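Local structure of nonribosomal peptide synthase (Streptomyces sp. MJ635-86F5, 5JJP) at residues 68-72 with 96-102. The protein probably activates an aliphatic beta-amino acid as its adenylate with ATP, as an adenylation enzyme of nonribosomal peptide synthesis. Sequence-based numbering, arbitrary orientation.
Sequences QADAY and DAVAAFL
Ala-99 meets Ala-69 where helices 62-77 and 95-107 cross in the layered alpha-beta sandwich of this adenylation enzyme, and the small side chains at the crossing let the two helices approach closely. The CA atoms of Ala-69 and Ala-99 lie 4.2 Å apart, and the axes of segments 68-72 and 96-102 come within 7.8 Å and cross at -57°. Ala-99 CB presses on Gln-68 CG at 3.5 Å and sits beside the backbone N of Ala-69, while Ala-69 CB reaches Leu-102 CB at 3.9 Å. Arg-32 of helix 31-37 touches both Ala-69 and Leu-102.

Farther out, the Tyr-72 ring turns its edge to the partner helix, with CE2 3.4 Å from Asp-96 O and CD2 beside Ala-100 N; Gln-68 CG lies over one ring face, toward the rim. The phenol OH hydrogen-bonds to Gly-156 O, fixing the ring's outer end. At the polar edge, Gln-68 has CG anti to its backbone nitrogen (chi1 -174°) and a bend at chi2, which bring its amide within reach of the Asp-96 carboxylate. The N-H of Gln-68 NE2 points almost straight at Asp-96 OD1, 3.0 Å from NE2 and in the amide plane; NE2 itself stands above the carboxylate plane, 43° out of it.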
# COMPACT_ATOMS: atom_id res chain seq x y z
N GLN A 68 12.44 16.59 4.65
CA GLN A 68 13.29 15.70 3.87
C GLN A 68 12.64 15.43 2.46
O GLN A 68 13.35 15.47 1.45
CB GLN A 68 13.55 14.41 4.64
CG GLN A 68 14.53 13.47 3.98
CD GLN A 68 15.97 13.92 4.13
OE1 GLN A 68 16.32 15.07 3.88
NE2 GLN A 68 16.84 12.99 4.52
N ALA A 69 11.32 15.24 2.41
CA ALA A 69 10.61 15.12 1.16
C ALA A 69 10.86 16.33 0.26
O ALA A 69 11.12 16.19 -0.95
CB ALA A 69 9.13 14.96 1.39
N ASP A 70 10.75 17.51 0.84
CA ASP A 70 10.93 18.74 0.10
C ASP A 70 12.40 18.89 -0.40
O ASP A 70 12.62 19.39 -1.53
CB ASP A 70 10.53 19.96 0.95
CG ASP A 70 9.01 20.06 1.16
OD1 ASP A 70 8.26 19.39 0.47
OD2 ASP A 70 8.58 20.76 2.12
N ALA A 71 13.37 18.51 0.43
CA ALA A 71 14.74 18.68 0.05
C ALA A 71 15.05 17.73 -1.09
O ALA A 71 15.72 18.08 -2.04
CB ALA A 71 15.65 18.43 1.21
N TYR A 72 14.55 16.52 -0.98
CA TYR A 72 14.75 15.53 -2.00
C TYR A 72 14.14 16.01 -3.31
O TYR A 72 14.70 15.80 -4.37
CB TYR A 72 14.12 14.20 -1.58
CG TYR A 72 14.93 13.33 -0.62
CD1 TYR A 72 16.14 13.78 -0.03
CD2 TYR A 72 14.47 12.11 -0.26
CE1 TYR A 72 16.86 12.99 0.85
CE2 TYR A 72 15.16 11.34 0.63
CZ TYR A 72 16.36 11.77 1.20
OH TYR A 72 17.05 10.92 2.02
N ASP A 96 13.86 7.63 5.14
CA ASP A 96 14.36 8.28 3.91
C ASP A 96 13.72 7.75 2.62
O ASP A 96 13.47 8.53 1.67
CB ASP A 96 15.87 8.16 3.82
CG ASP A 96 16.60 9.17 4.74
OD1 ASP A 96 15.97 10.21 5.08
OD2 ASP A 96 17.79 8.94 5.08
N ALA A 97 13.38 6.47 2.57
CA ALA A 97 12.68 5.92 1.41
C ALA A 97 11.27 6.51 1.33
O ALA A 97 10.73 6.77 0.25
CB ALA A 97 12.59 4.41 1.50
N VAL A 98 10.69 6.77 2.51
CA VAL A 98 9.36 7.41 2.53
C VAL A 98 9.46 8.85 2.00
O VAL A 98 8.67 9.27 1.16
CB VAL A 98 8.73 7.36 3.94
CG1 VAL A 98 7.41 8.12 3.97
CG2 VAL A 98 8.55 5.93 4.42
N ALA A 99 10.43 9.62 2.52
CA ALA A 99 10.66 10.97 1.99
C ALA A 99 10.84 10.91 0.44
O ALA A 99 10.28 11.73 -0.29
CB ALA A 99 11.87 11.59 2.62
N ALA A 100 11.60 9.95 -0.04
CA ALA A 100 11.80 9.77 -1.52
C ALA A 100 10.53 9.54 -2.30
O ALA A 100 10.31 10.20 -3.37
CB ALA A 100 12.72 8.64 -1.80
N PHE A 101 9.64 8.69 -1.76
CA PHE A 101 8.41 8.43 -2.52
C PHE A 101 7.45 9.60 -2.44
O PHE A 101 6.81 9.94 -3.44
CB PHE A 101 7.81 7.04 -2.29
CG PHE A 101 7.02 6.85 -1.03
CD1 PHE A 101 7.34 5.81 -0.17
CD2 PHE A 101 5.85 7.56 -0.80
CE1 PHE A 101 6.62 5.58 0.97
CE2 PHE A 101 5.09 7.30 0.31
CZ PHE A 101 5.48 6.31 1.20
N LEU A 102 7.46 10.30 -1.31
CA LEU A 102 6.74 11.53 -1.21
C LEU A 102 7.29 12.60 -2.20
O LEU A 102 6.52 13.41 -2.77
CB LEU A 102 6.76 12.06 0.24
CG LEU A 102 5.96 11.29 1.26
CD1 LEU A 102 6.17 11.87 2.66
CD2 LEU A 102 4.49 11.29 0.93